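Local coordinates for choline binding protein PCPA (PDB 4CP6), which is a pneumococcal vaccine antigen of the choline-binding protein family that probably displays its leucine-rich repeats at the cell surface, on a wall whose choline it is expected to bind, at residues S250-K255 with K273-E278; K234-L239 with P254-E259. All coordinates share one frame; numbering follows the deposited sequence.

Interaction 1. Residues S250-K255 with K273-E278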
loop_
_atom_site.group_PDB
_atom_site.type_symbol
_atom_site.label_atom_id
_atom_site.label_comp_id
_atom_site.label_asym_id
_atom_site.label_seq_id
_atom_site.Cartn_x
_atom_site.Cartn_y
_atom_site.Cartn_z
ATOM N N SER A 250 -3.337 3.728 -22.819
ATOM C CA SER A 250 -2.154 2.935 -23.121
ATOM C C SER A 250 -0.962 3.565 -22.423
ATOM O O SER A 250 -0.961 4.767 -22.146
ATOM C CB SER A 250 -1.898 2.861 -24.624
ATOM O OG SER A 250 -1.723 4.179 -25.117
ATOM N N TYR A 251 0.047 2.763 -22.151
ATOM C CA TYR A 251 1.245 3.236 -21.453
ATOM C C TYR A 251 2.402 2.366 -21.804
ATOM O O TYR A 251 2.242 1.145 -21.985
ATOM C CB TYR A 251 1.018 3.196 -19.920
ATOM C CG TYR A 251 2.155 3.762 -19.089
ATOM C CD1 TYR A 251 2.369 5.133 -19.014
ATOM C CD2 TYR A 251 2.979 2.926 -18.332
ATOM C CE1 TYR A 251 3.407 5.658 -18.254
ATOM C CE2 TYR A 251 4.015 3.440 -17.557
ATOM C CZ TYR A 251 4.228 4.808 -17.534
ATOM O OH TYR A 251 5.235 5.337 -16.786
ATOM N N LYS A 252 3.596 2.989 -21.894
ATOM C CA LYS A 252 4.831 2.298 -22.131
ATOM C C LYS A 252 5.789 2.638 -20.987
ATOM O O LYS A 252 6.046 3.811 -20.745
ATOM C CB LYS A 252 5.481 2.726 -23.464
ATOM C CG LYS A 252 4.623 2.409 -24.682
ATOM C CD LYS A 252 5.310 2.841 -25.982
ATOM C CE LYS A 252 4.308 2.935 -27.104
ATOM N NZ LYS A 252 4.395 4.254 -27.785
ATOM N N THR A 253 6.315 1.631 -20.278
ATOM C CA THR A 253 7.296 1.922 -19.234
ATOM C C THR A 253 8.577 2.440 -19.909
ATOM O O THR A 253 8.946 2.026 -21.023
ATOM C CB THR A 253 7.567 0.689 -18.375
ATOM O OG1 THR A 253 7.978 -0.406 -19.226
ATOM C CG2 THR A 253 6.376 0.302 -17.543
ATOM N N PRO A 254 9.309 3.330 -19.214
ATOM C CA PRO A 254 10.558 3.854 -19.804
ATOM C C PRO A 254 11.630 2.796 -19.938
ATOM O O PRO A 254 11.614 1.773 -19.249
ATOM C CB PRO A 254 10.983 4.965 -18.829
ATOM C CG PRO A 254 10.255 4.691 -17.555
ATOM C CD PRO A 254 8.993 3.935 -17.904
ATOM N N LYS A 255 12.579 3.019 -20.870
ATOM C CA LYS A 255 13.621 2.051 -21.159
ATOM C C LYS A 255 14.507 1.672 -19.959
ATOM O O LYS A 255 15.077 0.585 -19.951
ATOM C CB LYS A 255 14.493 2.523 -22.345
ATOM C CG LYS A 255 15.284 3.809 -22.078
ATOM C CD LYS A 255 16.286 4.065 -23.206
ATOM C CE LYS A 255 17.172 5.245 -22.911
ATOM N NZ LYS A 255 18.141 5.481 -24.017
ATOM N N LYS A 273 -3.818 -0.999 -22.373
ATOM C CA LYS A 273 -2.678 -1.593 -23.046
ATOM C C LYS A 273 -1.400 -1.152 -22.348
ATOM O O LYS A 273 -1.173 0.053 -22.190
ATOM C CB LYS A 273 -2.681 -1.170 -24.531
ATOM C CG LYS A 273 -1.490 -1.688 -25.338
ATOM C CD LYS A 273 -1.623 -1.338 -26.815
ATOM C CE LYS A 273 -0.370 -1.724 -27.566
ATOM N NZ LYS A 273 -0.419 -1.294 -28.985
ATOM N N LEU A 274 -0.594 -2.114 -21.928
ATOM C CA LEU A 274 0.652 -1.818 -21.229
ATOM C C LEU A 274 1.787 -2.488 -21.948
ATOM O O LEU A 274 1.754 -3.709 -22.187
ATOM C CB LEU A 274 0.550 -2.304 -19.789
ATOM C CG LEU A 274 1.799 -2.169 -18.923
ATOM C CD1 LEU A 274 2.263 -0.683 -18.815
ATOM C CD2 LEU A 274 1.515 -2.697 -17.543
ATOM N N GLU A 275 2.784 -1.694 -22.350
ATOM C CA GLU A 275 3.961 -2.263 -22.982
ATOM C C GLU A 275 5.128 -2.144 -22.044
ATOM O O GLU A 275 5.482 -1.015 -21.685
ATOM C CB GLU A 275 4.277 -1.604 -24.324
ATOM C CG GLU A 275 3.328 -2.080 -25.404
ATOM C CD GLU A 275 3.634 -1.436 -26.730
ATOM O OE1 GLU A 275 3.260 -0.255 -26.903
ATOM O OE2 GLU A 275 4.361 -2.061 -27.534
ATOM N N LEU A 276 5.669 -3.274 -21.586
ATOM C CA LEU A 276 6.851 -3.264 -20.723
ATOM C C LEU A 276 8.078 -3.246 -21.598
ATOM O O LEU A 276 8.041 -3.641 -22.783
ATOM C CB LEU A 276 6.864 -4.420 -19.728
ATOM C CG LEU A 276 5.619 -4.495 -18.835
ATOM C CD1 LEU A 276 5.706 -5.650 -17.885
ATOM C CD2 LEU A 276 5.418 -3.223 -18.029
ATOM N N ASN A 277 9.164 -2.719 -21.047
ATOM C CA ASN A 277 10.371 -2.523 -21.829
ATOM C C ASN A 277 11.400 -3.638 -21.681
ATOM O O ASN A 277 11.553 -4.217 -20.599
ATOM C CB ASN A 277 11.057 -1.249 -21.326
ATOM C CG ASN A 277 11.349 -1.295 -19.831
ATOM O OD1 ASN A 277 10.443 -1.283 -18.992
ATOM N ND2 ASN A 277 12.598 -1.463 -19.431
ATOM N N GLU A 278 12.206 -3.882 -22.747
ATOM C CA GLU A 278 13.353 -4.743 -22.576
ATOM C C GLU A 278 14.253 -4.091 -21.525
ATOM O O GLU A 278 14.452 -2.860 -21.548
ATOM C CB GLU A 278 14.143 -4.892 -23.879
ATOM C CG GLU A 278 13.544 -5.922 -24.807
ATOM C CD GLU A 278 13.179 -7.256 -24.179
ATOM O OE1 GLU A 278 13.968 -7.789 -23.363
ATOM O OE2 GLU A 278 12.105 -7.772 -24.557
HETATM O O HOH W 1 1.415 0.757 -24.938
HETATM O O HOH W 2 8.071 -0.075 -22.633
HETATM O O HOH W 3 17.041 -1.371 -21.711
#

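Interaction 2. Residues K234-L239 with P254-E259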
loop_
_atom_site.group_PDB
_atom_site.type_symbol
_atom_site.label_atom_id
_atom_site.label_comp_id
_atom_site.label_asym_id
_atom_site.label_seq_id
_atom_site.Cartn_x
_atom_site.Cartn_y
_atom_site.Cartn_z
ATOM N N LYS A 234 14.430 8.121 -8.640
ATOM C CA LYS A 234 15.029 9.169 -9.461
ATOM C C LYS A 234 15.701 8.624 -10.745
ATOM O O LYS A 234 15.558 9.218 -11.824
ATOM C CB LYS A 234 16.031 9.938 -8.588
ATOM C CG LYS A 234 16.699 11.109 -9.288
ATOM C CD LYS A 234 15.829 12.314 -9.321
ATOM C CE LYS A 234 16.609 13.489 -9.853
ATOM N NZ LYS A 234 15.772 14.705 -9.891
ATOM N N ASP A 235 16.367 7.470 -10.631
ATOM C CA ASP A 235 17.055 6.853 -11.781
ATOM C C ASP A 235 16.120 6.062 -12.731
ATOM O O ASP A 235 16.596 5.521 -13.739
ATOM C CB ASP A 235 18.225 5.987 -11.294
ATOM C CG ASP A 235 17.855 4.759 -10.452
ATOM O OD1 ASP A 235 16.659 4.378 -10.429
ATOM O OD2 ASP A 235 18.752 4.191 -9.803
ATOM N N LYS A 236 14.797 6.028 -12.428
ATOM C CA LYS A 236 13.758 5.371 -13.238
ATOM C C LYS A 236 13.939 3.857 -13.327
ATOM O O LYS A 236 13.219 3.221 -14.107
ATOM C CB LYS A 236 13.616 6.024 -14.628
ATOM C CG LYS A 236 13.073 7.466 -14.539
ATOM C CD LYS A 236 13.368 8.305 -15.801
ATOM C CE LYS A 236 12.565 7.939 -17.036
ATOM N NZ LYS A 236 11.134 8.318 -16.913
ATOM N N THR A 237 14.802 3.258 -12.472
ATOM C CA THR A 237 14.926 1.801 -12.459
ATOM C C THR A 237 13.745 1.137 -11.766
ATOM O O THR A 237 13.474 -0.040 -12.028
ATOM C CB THR A 237 16.230 1.339 -11.834
ATOM O OG1 THR A 237 16.285 1.700 -10.440
ATOM C CG2 THR A 237 17.443 1.843 -12.612
ATOM N N GLN A 238 13.061 1.868 -10.865
ATOM C CA GLN A 238 11.920 1.305 -10.134
ATOM C C GLN A 238 10.698 2.098 -10.464
ATOM O O GLN A 238 10.675 3.310 -10.204
ATOM C CB GLN A 238 12.168 1.321 -8.598
ATOM C CG GLN A 238 13.484 0.648 -8.168
ATOM C CD GLN A 238 13.808 0.796 -6.710
ATOM O OE1 GLN A 238 14.704 1.557 -6.322
ATOM N NE2 GLN A 238 13.150 0.000 -5.884
ATOM N N LEU A 239 9.658 1.451 -11.017
ATOM C CA LEU A 239 8.369 2.090 -11.185
ATOM C C LEU A 239 7.654 1.743 -9.877
ATOM O O LEU A 239 7.323 0.573 -9.622
ATOM C CB LEU A 239 7.626 1.593 -12.443
ATOM C CG LEU A 239 6.396 2.398 -12.814
ATOM C CD1 LEU A 239 6.005 2.119 -14.289
ATOM C CD2 LEU A 239 5.195 2.129 -11.851
ATOM N N PRO A 254 9.309 3.330 -19.214
ATOM C CA PRO A 254 10.558 3.854 -19.804
ATOM C C PRO A 254 11.630 2.796 -19.938
ATOM O O PRO A 254 11.614 1.773 -19.249
ATOM C CB PRO A 254 10.983 4.965 -18.829
ATOM C CG PRO A 254 10.255 4.691 -17.555
ATOM C CD PRO A 254 8.993 3.935 -17.904
ATOM N N LYS A 255 12.579 3.019 -20.870
ATOM C CA LYS A 255 13.621 2.051 -21.159
ATOM C C LYS A 255 14.507 1.672 -19.959
ATOM O O LYS A 255 15.077 0.585 -19.951
ATOM C CB LYS A 255 14.493 2.523 -22.345
ATOM C CG LYS A 255 15.284 3.809 -22.078
ATOM C CD LYS A 255 16.286 4.065 -23.206
ATOM C CE LYS A 255 17.172 5.245 -22.911
ATOM N NZ LYS A 255 18.141 5.481 -24.017
ATOM N N GLU A 256 14.604 2.561 -18.946
ATOM C CA GLU A 256 15.442 2.337 -17.768
ATOM C C GLU A 256 14.807 1.409 -16.751
ATOM O O GLU A 256 15.504 0.973 -15.865
ATOM C CB GLU A 256 15.688 3.672 -17.035
ATOM C CG GLU A 256 16.490 4.708 -17.826
ATOM C CD GLU A 256 15.684 5.625 -18.730
ATOM O OE1 GLU A 256 14.432 5.555 -18.706
ATOM O OE2 GLU A 256 16.311 6.440 -19.448
ATOM N N THR A 257 13.485 1.141 -16.855
ATOM C CA THR A 257 12.811 0.348 -15.825
ATOM C C THR A 257 13.400 -1.035 -15.659
ATOM O O THR A 257 13.543 -1.761 -16.651
ATOM C CB THR A 257 11.309 0.279 -16.074
ATOM O OG1 THR A 257 10.804 1.500 -16.612
ATOM C CG2 THR A 257 10.532 -0.103 -14.833
ATOM N N LYS A 258 13.733 -1.411 -14.419
ATOM C CA LYS A 258 14.244 -2.746 -14.089
ATOM C C LYS A 258 13.178 -3.525 -13.303
ATOM O O LYS A 258 13.153 -4.762 -13.344
ATOM C CB LYS A 258 15.510 -2.665 -13.256
ATOM C CG LYS A 258 16.649 -1.973 -14.008
ATOM C CD LYS A 258 17.989 -2.193 -13.320
ATOM C CE LYS A 258 19.148 -2.005 -14.276
ATOM N NZ LYS A 258 19.692 -0.619 -14.231
ATOM N N GLU A 259 12.317 -2.822 -12.551
ATOM C CA GLU A 259 11.294 -3.530 -11.797
ATOM C C GLU A 259 10.050 -2.719 -11.613
ATOM O O GLU A 259 10.101 -1.473 -11.500
ATOM C CB GLU A 259 11.832 -4.007 -10.437
ATOM C CG GLU A 259 12.118 -2.896 -9.462
ATOM C CD GLU A 259 12.561 -3.393 -8.098
ATOM O OE1 GLU A 259 11.790 -4.117 -7.421
ATOM O OE2 GLU A 259 13.696 -3.046 -7.707
#

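Interaction 1. Residues S250-K255 with K273-E278
Thr-253 OG1 donates to Asn-277 OD1 at 2.6 Å, the shortest polar bond between 250-255 and 273-278. The hydroxyl meets the amide oxygen at a C=O...donor angle of 129°, tilted slightly from the carbonyl plane, and the two side chains cross at about a right angle. With chi1 at 56°, Asn-277 CG is tucked between its own N and carbonyl carbon, which swings the amide across to Thr-253; at the amide's other end, ND2 donates to Glu-278 O.

Upstream, the strands 250-252 and 273-275 run parallel. Tyr-251 N donates to Lys-273 O, Glu-275 N to Tyr-251 O at 2.9 Å and nearly straight (169°), and Thr-253 N to Glu-275 O. On one face Tyr-251 and Leu-274 lie side by side, Leu-274 CD1 meeting the ring edge in its plane, 3.7 Å from CD2; Thr-253 CG2 continues this apolar row against Leu-276 CD2. On the other face Lys-252 runs alongside Glu-275, but Lys-252 NZ stays 4.7 Å from Glu-275 OE1, and a water instead ties that oxygen to Tyr-251 O. A second water bridges Thr-253 O and Glu-275 O.

Asn-277 adds a side-chain link between coils to an arrangement, short parallel strands from successive coils with leucines turned inward, that is characteristic of the leucine-rich repeat solenoid.

Interaction 2. Residues K234-L239 with P254-E259
Thr-237 and Thr-257 bring their CA atoms to 4.2 Å where 234-239 meets 254-259, and one residue pair, Gln-238 with Glu-259, forms a parallel bridge. Thr-237 O is gripped twice: Lys-258 N reaches it at 2.8 Å, tilted from the carbonyl plane, while Glu-259 N comes nearly in line with the carbonyl. Leu-239 N then donates to Glu-259 O at 3.0 Å, closing the bridge. Before it, residues 254-257 make a type I beta turn, with Pro-254 O accepting both Thr-257 N and Thr-257 OG1 from the same face of its plane.

In the other segment Asp-235 OD1 is held by several donors. It takes Thr-237 N, an Asx turn, and Thr-237 OG1 at 2.7 Å, both from one side of the carboxylate plane; Ser-233 OG is a further partner. This anchors Thr-237, whose CG2 points alongside Lys-258 and lies 3.7 Å from its NZ. Gln-238 and Glu-259 also run side by side, amide and carboxylate planes 26° apart, yet Gln-238 NE2 and Glu-259 OE2 remain 3.6 Å from each other. Lys-236 bends at chi3 (72°) and again at chi4, which brings its CE and NZ against the CB-CG edge of Pro-254, with NZ 3.8 Å from CG. Its CE also brushes Glu-256 OE1, but the charged ends do not touch; Phe-232 offers the ammonium a cation-pi partner.

Leu-239 CB packs on Thr-257 CG2, and the leucine goes on to Phe-265 in a loop and to Val-230 and Phe-232. The contact thus joins strand 238-241, flanked on its other edge by antiparallel strand 230-233, to strand 259-260, beyond which 282-283 continues the sheet.

In the fold
The chain leaves strand 250-252 of interaction 1 and runs directly into the turn of interaction 2, so the two share Pro-254 and Lys-255. Interaction 1 is partly buried and stacks two coils through a parallel ladder; interaction 2 is a surface contact, where a hairpin end meets the next coil through turns and a single bridge. Waters and an asparagine link help zip the first, whereas in the second one carbonyl holds two N-H groups across the contact, with turns shaped within each segment. Leu-239 CD1 packs against both Thr-253 CG2, at 3.7 Å, and Tyr-251, while Asn-277 ND2 of interaction 1 also reaches Thr-257 O of interaction 2.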